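Local structure of uncharacterized protein TCIL3000_10_9440 (Trypanosoma congolense, 5KMX) at residues 16-21 and 51-56; 91-96 and 188-193; 121-126 and 131-136. The protein is of unknown function but is an insect-stage surface antigen whose bilobed ectodomain, the part modelled here, may act as a sensor. All blocks are in the same frame, centred on the assembly; numbering follows the deposited sequence.

In the fold
All three contacts reach one large mixed sheet. Contact 2 is the buried one, about 10 Å from the chain's centre to its own; contacts 1 and 3 are partly buried and lie across that centre from each other. Contact 1 sets the end of helix 11-20 on strand 53-63, and its chemistry is mainly aliphatic and aromatic. Contact 2 joins strands 85-100 and 189-191 mainly through a valine methyl over a tyrosine ring. Contact 3, nested within the loop that contact 2 closes, packs helix 116-128 on strand 132-135 by mixed means: an arginine over a ring, a disulfide cysteine and at most a weak backbone bond. Contacts 2 and 3 touch, with like-charged K94 NZ and R132 NH1 4.1 Å apart.

Contact 1 of 3, residues 16-21 and 51-56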
# COMPACT_ATOMS: atom_id res chain seq x y z
N GLU A 16 -10.86 -11.73 15.66
CA GLU A 16 -9.79 -12.19 16.53
C GLU A 16 -8.65 -11.17 16.60
O GLU A 16 -8.04 -10.97 17.65
CB GLU A 16 -9.27 -13.54 16.04
CG GLU A 16 -8.34 -14.26 17.01
CD GLU A 16 -7.95 -15.65 16.53
OE1 GLU A 16 -8.65 -16.20 15.66
OE2 GLU A 16 -6.94 -16.19 17.03
N ALA A 17 -8.38 -10.52 15.47
CA ALA A 17 -7.29 -9.55 15.38
C ALA A 17 -7.65 -8.22 16.03
O ALA A 17 -6.84 -7.62 16.73
CB ALA A 17 -6.90 -9.34 13.93
N VAL A 18 -8.87 -7.75 15.77
CA VAL A 18 -9.31 -6.45 16.28
C VAL A 18 -9.31 -6.40 17.81
O VAL A 18 -8.90 -5.41 18.41
CB VAL A 18 -10.73 -6.09 15.77
CG1 VAL A 18 -11.21 -4.77 16.37
CG2 VAL A 18 -10.75 -6.03 14.25
N ASN A 19 -9.78 -7.48 18.43
CA ASN A 19 -9.89 -7.53 19.88
C ASN A 19 -8.53 -7.64 20.57
O ASN A 19 -8.32 -7.08 21.65
CB ASN A 19 -10.77 -8.71 20.30
CG ASN A 19 -12.23 -8.51 19.93
OD1 ASN A 19 -12.74 -7.39 19.96
ND2 ASN A 19 -12.90 -9.59 19.57
N ALA A 20 -7.61 -8.35 19.94
CA ALA A 20 -6.27 -8.55 20.50
C ALA A 20 -5.41 -7.30 20.38
O ALA A 20 -4.45 -7.13 21.13
CB ALA A 20 -5.59 -9.72 19.81
N PHE A 21 -5.77 -6.43 19.45
CA PHE A 21 -4.95 -5.26 19.14
C PHE A 21 -4.86 -4.27 20.30
O PHE A 21 -5.88 -3.85 20.85
CB PHE A 21 -5.51 -4.55 17.90
CG PHE A 21 -4.77 -3.30 17.53
CD1 PHE A 21 -3.43 -3.34 17.21
CD2 PHE A 21 -5.43 -2.08 17.49
CE1 PHE A 21 -2.75 -2.19 16.87
CE2 PHE A 21 -4.76 -0.93 17.15
CZ PHE A 21 -3.41 -0.98 16.84
N LYS A 51 -18.30 -2.02 15.31
CA LYS A 51 -18.10 -0.71 15.92
C LYS A 51 -16.80 -0.14 15.37
O LYS A 51 -15.97 -0.88 14.86
CB LYS A 51 -18.06 -0.82 17.44
CG LYS A 51 -19.42 -1.12 18.07
CD LYS A 51 -19.33 -1.28 19.58
CE LYS A 51 -18.91 -2.69 19.98
NZ LYS A 51 -18.99 -2.90 21.45
N SER A 52 -16.64 1.18 15.46
CA SER A 52 -15.46 1.84 14.91
C SER A 52 -14.16 1.19 15.39
O SER A 52 -13.88 1.16 16.59
CB SER A 52 -15.47 3.33 15.27
OG SER A 52 -16.50 4.01 14.58
N ILE A 53 -13.39 0.67 14.44
CA ILE A 53 -12.18 -0.09 14.75
C ILE A 53 -10.95 0.82 14.80
O ILE A 53 -10.70 1.58 13.87
CB ILE A 53 -11.94 -1.19 13.70
CG1 ILE A 53 -13.14 -2.13 13.64
CG2 ILE A 53 -10.65 -1.96 14.02
CD1 ILE A 53 -13.04 -3.19 12.57
N PRO A 54 -10.16 0.72 15.88
CA PRO A 54 -8.98 1.59 16.01
C PRO A 54 -7.78 1.13 15.18
O PRO A 54 -7.33 -0.00 15.35
CB PRO A 54 -8.66 1.51 17.50
CG PRO A 54 -9.09 0.14 17.89
CD PRO A 54 -10.30 -0.17 17.05
N THR A 55 -7.29 2.00 14.31
CA THR A 55 -6.05 1.74 13.57
C THR A 55 -5.06 2.86 13.88
O THR A 55 -5.39 4.04 13.77
CB THR A 55 -6.29 1.66 12.05
OG1 THR A 55 -5.03 1.68 11.36
CG2 THR A 55 -7.16 2.81 11.55
N VAL A 56 -3.85 2.48 14.28
CA VAL A 56 -2.85 3.44 14.72
C VAL A 56 -1.51 3.24 14.02
O VAL A 56 -1.01 2.12 13.91
CB VAL A 56 -2.64 3.36 16.25
CG1 VAL A 56 -1.67 4.44 16.72
CG2 VAL A 56 -3.97 3.49 16.97
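V18 holds CG1 anti to its backbone N (chi1 177°), and I53 holds CG2 anti to its own, which turns the two methyls onto each other between helix and strand. They meet at 3.7 Å, V18 CG1 against I53 CG2, with the two side chains crossing at about a right angle; the other branch, V18 CG2, rests against I53 CD1 at 4.0 Å. F21, the first residue to leave the helical course, swings its ring toward the strand in a similar way (chi1 178°). F21 CE2 approaches the carbonyl oxygen P54 O to 3.3 Å, while F21 CD2 lies 4.3 Å from P54 CG and F21 CZ reaches V56 CB at 4.4 Å. The N-terminal helix 11-20 is thus seated on strand 53-63 of the mixed sheet, beside helix 208-216, by packing, with no hydrogen bond between the segments. Polar ties lie next door, where D207 accepts hydrogen bonds from V56 N and T55 OG1 and also touches F21; P208 packs on both F21 and I53. The seam is mainly apolar, with the ring carbon against P54 O a weakly polar touch, and probably depends in part on excluding water, since V18, F21 and P54 stay partly exposed.

Contact 2 of 3, residues 91-96 and 188-193. With SO4 (sulfate ion), chain G.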
# COMPACT_ATOMS: atom_id res chain seq x y z
N LEU A 91 10.49 4.80 -7.26
CA LEU A 91 9.49 5.84 -7.43
C LEU A 91 8.46 5.44 -8.47
O LEU A 91 7.31 5.88 -8.42
CB LEU A 91 10.15 7.16 -7.83
CG LEU A 91 11.02 7.84 -6.78
CD1 LEU A 91 11.77 9.01 -7.40
CD2 LEU A 91 10.19 8.31 -5.59
N ARG A 92 8.88 4.61 -9.42
CA ARG A 92 8.04 4.20 -10.53
C ARG A 92 7.94 2.68 -10.64
O ARG A 92 8.94 1.98 -10.56
CB ARG A 92 8.58 4.77 -11.84
CG ARG A 92 7.64 4.66 -13.02
CD ARG A 92 8.39 4.78 -14.34
NE ARG A 92 9.24 3.62 -14.57
CZ ARG A 92 10.18 3.54 -15.50
NH1 ARG A 92 10.41 4.56 -16.31
NH2 ARG A 92 10.89 2.43 -15.62
N VAL A 93 6.72 2.19 -10.82
CA VAL A 93 6.48 0.78 -11.10
C VAL A 93 5.40 0.65 -12.17
O VAL A 93 4.80 1.64 -12.58
CB VAL A 93 6.05 0.00 -9.83
CG1 VAL A 93 7.12 0.11 -8.75
CG2 VAL A 93 4.71 0.51 -9.31
N LYS A 94 5.17 -0.58 -12.62
CA LYS A 94 4.20 -0.85 -13.67
C LYS A 94 2.89 -1.40 -13.10
O LYS A 94 2.90 -2.16 -12.14
CB LYS A 94 4.77 -1.82 -14.70
CG LYS A 94 5.86 -1.22 -15.59
CD LYS A 94 5.25 -0.43 -16.74
CE LYS A 94 6.33 0.18 -17.62
NZ LYS A 94 5.76 0.80 -18.85
N ARG A 95 1.78 -1.00 -13.72
CA ARG A 95 0.45 -1.45 -13.32
C ARG A 95 -0.20 -2.17 -14.50
O ARG A 95 -0.48 -1.55 -15.53
CB ARG A 95 -0.40 -0.27 -12.86
CG ARG A 95 -1.83 -0.61 -12.44
CD ARG A 95 -2.78 0.53 -12.80
NE ARG A 95 -4.10 0.36 -12.20
CZ ARG A 95 -5.18 1.06 -12.56
NH1 ARG A 95 -5.10 1.96 -13.53
NH2 ARG A 95 -6.34 0.84 -11.96
N GLU A 96 -0.44 -3.47 -14.35
CA GLU A 96 -1.01 -4.27 -15.42
C GLU A 96 -2.48 -4.59 -15.16
O GLU A 96 -2.82 -5.24 -14.17
CB GLU A 96 -0.22 -5.57 -15.61
CG GLU A 96 -0.56 -6.32 -16.89
CD GLU A 96 0.28 -7.56 -17.09
OE1 GLU A 96 1.30 -7.71 -16.38
OE2 GLU A 96 -0.08 -8.39 -17.95
N GLN A 188 2.55 -0.63 -2.60
CA GLN A 188 2.37 0.70 -2.01
C GLN A 188 1.35 1.52 -2.78
O GLN A 188 0.83 1.09 -3.81
CB GLN A 188 3.72 1.44 -1.96
CG GLN A 188 4.88 0.60 -1.42
CD GLN A 188 4.69 0.19 0.03
OE1 GLN A 188 3.80 0.68 0.72
NE2 GLN A 188 5.54 -0.72 0.50
N GLY A 189 1.05 2.71 -2.26
CA GLY A 189 0.11 3.61 -2.91
C GLY A 189 0.77 4.34 -4.06
O GLY A 189 1.51 5.31 -3.84
N TYR A 190 0.52 3.87 -5.28
CA TYR A 190 1.08 4.49 -6.48
C TYR A 190 -0.00 5.25 -7.25
O TYR A 190 -1.13 4.78 -7.37
CB TYR A 190 1.72 3.43 -7.37
CG TYR A 190 3.08 2.96 -6.90
CD1 TYR A 190 3.20 1.94 -5.96
CD2 TYR A 190 4.24 3.55 -7.39
CE1 TYR A 190 4.45 1.52 -5.53
CE2 TYR A 190 5.48 3.13 -6.96
CZ TYR A 190 5.58 2.12 -6.03
OH TYR A 190 6.82 1.70 -5.60
N GLU A 191 0.36 6.41 -7.78
CA GLU A 191 -0.57 7.28 -8.50
C GLU A 191 -0.16 7.47 -9.97
O GLU A 191 1.02 7.40 -10.29
CB GLU A 191 -0.67 8.64 -7.82
CG GLU A 191 -1.38 8.63 -6.47
CD GLU A 191 -1.34 9.98 -5.78
OE1 GLU A 191 -2.23 10.25 -4.95
OE2 GLU A 191 -0.42 10.78 -6.07
N PRO A 192 -1.14 7.71 -10.86
CA PRO A 192 -0.83 8.01 -12.26
C PRO A 192 0.03 9.27 -12.44
O PRO A 192 0.78 9.35 -13.41
CB PRO A 192 -2.20 8.19 -12.90
CG PRO A 192 -3.13 7.41 -12.04
CD PRO A 192 -2.59 7.55 -10.65
N ARG A 193 -0.11 10.22 -11.53
CA ARG A 193 0.69 11.45 -11.56
C ARG A 193 1.54 11.55 -10.29
O ARG A 193 1.01 11.56 -9.18
CB ARG A 193 -0.21 12.68 -11.70
CG ARG A 193 0.54 13.95 -12.05
CD ARG A 193 -0.37 15.17 -12.06
NE ARG A 193 0.34 16.37 -12.49
CZ ARG A 193 1.09 17.13 -11.69
NH1 ARG A 193 1.24 16.82 -10.41
NH2 ARG A 193 1.70 18.21 -12.18
S SO4 G . -7.60 -1.52 -9.05
O1 SO4 G . -8.06 -1.41 -7.67
O2 SO4 G . -8.74 -1.50 -9.96
O3 SO4 G . -6.86 -2.77 -9.22
O4 SO4 G . -6.72 -0.39 -9.36
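V93 and Y190 lie closest along the two backbones, with CA atoms 8.0 Å apart, and no hydrogen bond runs directly between the segments. Each is instead paired antiparallel with strand 145-165, V93 and R95 meeting V153 and Q151 while G189 meets A156. What joins them is the Y190 ring, over whose centre V93 sets a methyl: V93 CG2 stands 3.5 Å from the Y190 ring centroid and only 8° off the normal, a CH-pi contact. V93 CG1 is anti to the carbonyl carbon (chi1 -59°), which leaves CG2 between the backbone N and the carbonyl carbon; V93 CG1 goes to the phenol end, 3.5 Å from Y190 OH. Both strands belong to the large mixed sheet of the ectodomain, where a bound peptide is joined by backbone hydrogen bonds to K94 and Y190, and V93 packs on its backbone. L91 O approaches the ring at its edge, 3.6 Å from Y190 CE2; a hydrogen bond to P90 O holds the hydroxyl end, while V93 packs on one face. Further along strand 85-100, R95 NH2 gives a 2.9 Å hydrogen bond to O4 of a sulfate, probably picked up during crystallisation and also bound by K97 NZ; R95 NH1 is hydrogen-bonded to Q151 OE1.

Contact 3 of 3, residues 121-126 and 131-136; sequences EFRNKC and GRYTTE
F122 meets Y133 edge to edge, F122 CE1 4.1 Å from Y133 CE1, and the two side chains cross at about a right angle. The phenylalanine also packs on C149, and its ring meets that of Y99 with the planes steeply tilted. One residue on, R123 covers a face of Y133. With CG anti to the backbone N and the chain extended to NE, it runs across the tyrosine: R123 CG stands 3.7 Å from the Y133 ring centroid, 19° off the normal, in a CH-pi contact displaced toward the rim. Further out the guanidinium group has Y133 CE2 over one of its faces, but its plane is tilted 49° from the ring, so the two are not stacked flat. At the end of the side chain R123 NH1 comes 3.3 Å from the methyl T135 CG2. Helix 116-128 is followed by a short turn and a returning strand, a helix-turn-strand unit: helical segment 121-126 and strand 132-135 run at 143° with axes 7.6 Å apart at closest, and the strand pairs antiparallel with 145-165. Y133 is also held at its far end, where OH is hydrogen-bonded to H119 NE2 of the same helix. C126 comes last and faces the turn. C126 SG, in a disulfide with C149 that ties the helix to strand 145-165, lies 3.2 Å from R132 O and also packs on Y133 CB. Between C126 O and G131 N there is at most a weak and doubtful hydrogen bond.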
# COMPACT_ATOMS: atom_id res chain seq x y z
N GLU A 121 -12.04 1.78 -26.23
CA GLU A 121 -11.93 2.94 -25.35
C GLU A 121 -10.96 2.59 -24.23
O GLU A 121 -10.09 3.40 -23.87
CB GLU A 121 -13.29 3.37 -24.80
CG GLU A 121 -13.97 2.36 -23.90
CD GLU A 121 -15.36 2.80 -23.48
OE1 GLU A 121 -16.24 2.94 -24.36
OE2 GLU A 121 -15.57 3.03 -22.27
N PHE A 122 -11.10 1.39 -23.68
CA PHE A 122 -10.13 0.86 -22.72
C PHE A 122 -8.74 0.92 -23.33
O PHE A 122 -7.77 1.27 -22.67
CB PHE A 122 -10.48 -0.59 -22.33
CG PHE A 122 -9.49 -1.24 -21.41
CD1 PHE A 122 -8.30 -1.76 -21.90
CD2 PHE A 122 -9.75 -1.34 -20.05
CE1 PHE A 122 -7.38 -2.36 -21.05
CE2 PHE A 122 -8.84 -1.94 -19.20
CZ PHE A 122 -7.65 -2.45 -19.70
N ARG A 123 -8.67 0.59 -24.62
CA ARG A 123 -7.43 0.67 -25.37
C ARG A 123 -6.94 2.11 -25.44
O ARG A 123 -5.76 2.39 -25.22
CB ARG A 123 -7.63 0.12 -26.79
CG ARG A 123 -6.36 -0.33 -27.47
CD ARG A 123 -6.58 -0.51 -28.97
NE ARG A 123 -5.59 -1.41 -29.57
CZ ARG A 123 -5.89 -2.48 -30.31
NH1 ARG A 123 -4.90 -3.22 -30.80
NH2 ARG A 123 -7.15 -2.81 -30.58
N ASN A 124 -7.86 3.02 -25.73
CA ASN A 124 -7.54 4.43 -25.88
C ASN A 124 -7.12 5.06 -24.55
O ASN A 124 -6.16 5.82 -24.50
CB ASN A 124 -8.72 5.20 -26.48
CG ASN A 124 -8.94 4.90 -27.95
OD1 ASN A 124 -7.99 4.80 -28.73
ND2 ASN A 124 -10.20 4.77 -28.35
N LYS A 125 -7.85 4.74 -23.47
CA LYS A 125 -7.50 5.23 -22.14
C LYS A 125 -6.06 4.86 -21.79
O LYS A 125 -5.30 5.70 -21.31
CB LYS A 125 -8.44 4.67 -21.07
CG LYS A 125 -9.63 5.56 -20.75
CD LYS A 125 -10.75 5.36 -21.75
CE LYS A 125 -11.97 6.20 -21.41
NZ LYS A 125 -13.14 5.84 -22.25
N CYS A 126 -5.70 3.61 -22.06
CA CYS A 126 -4.37 3.10 -21.77
C CYS A 126 -3.30 3.91 -22.49
O CYS A 126 -2.36 4.40 -21.88
CB CYS A 126 -4.26 1.63 -22.17
SG CYS A 126 -2.64 0.91 -21.87
N GLY A 131 0.04 4.86 -20.89
CA GLY A 131 0.31 3.43 -20.82
C GLY A 131 0.48 2.79 -22.19
O GLY A 131 0.34 3.45 -23.22
N ARG A 132 0.78 1.49 -22.19
CA ARG A 132 0.91 0.71 -23.42
C ARG A 132 -0.07 -0.46 -23.42
O ARG A 132 -0.21 -1.16 -22.41
CB ARG A 132 2.34 0.20 -23.59
CG ARG A 132 3.30 1.22 -24.16
CD ARG A 132 4.55 0.55 -24.71
NE ARG A 132 5.46 0.10 -23.65
CZ ARG A 132 6.70 0.53 -23.46
NH1 ARG A 132 7.42 0.04 -22.46
NH2 ARG A 132 7.24 1.45 -24.26
N TYR A 133 -0.72 -0.67 -24.55
CA TYR A 133 -1.70 -1.75 -24.69
C TYR A 133 -1.13 -2.93 -25.47
O TYR A 133 -0.40 -2.75 -26.45
CB TYR A 133 -2.97 -1.23 -25.38
CG TYR A 133 -4.03 -2.29 -25.54
CD1 TYR A 133 -4.90 -2.59 -24.50
CD2 TYR A 133 -4.15 -3.00 -26.72
CE1 TYR A 133 -5.88 -3.56 -24.64
CE2 TYR A 133 -5.13 -3.97 -26.87
CZ TYR A 133 -5.98 -4.25 -25.83
OH TYR A 133 -6.95 -5.22 -25.98
N THR A 134 -1.47 -4.13 -25.03
CA THR A 134 -1.03 -5.37 -25.67
C THR A 134 -2.22 -6.28 -25.96
O THR A 134 -3.02 -6.56 -25.07
CB THR A 134 -0.01 -6.12 -24.79
OG1 THR A 134 1.15 -5.30 -24.58
CG2 THR A 134 0.41 -7.43 -25.45
N THR A 135 -2.32 -6.74 -27.20
CA THR A 135 -3.39 -7.65 -27.60
C THR A 135 -3.00 -9.10 -27.31
O THR A 135 -1.85 -9.49 -27.52
CB THR A 135 -3.73 -7.51 -29.10
OG1 THR A 135 -2.55 -7.70 -29.88
CG2 THR A 135 -4.32 -6.14 -29.39
N GLU A 136 -3.96 -9.89 -26.85
CA GLU A 136 -3.73 -11.31 -26.56
C GLU A 136 -4.63 -12.21 -27.40
O GLU A 136 -4.47 -13.44 -27.39
CB GLU A 136 -3.95 -11.59 -25.07
CG GLU A 136 -2.90 -10.97 -24.16
CD GLU A 136 -1.49 -11.47 -24.45
OE1 GLU A 136 -1.36 -12.63 -24.90
OE2 GLU A 136 -0.53 -10.71 -24.23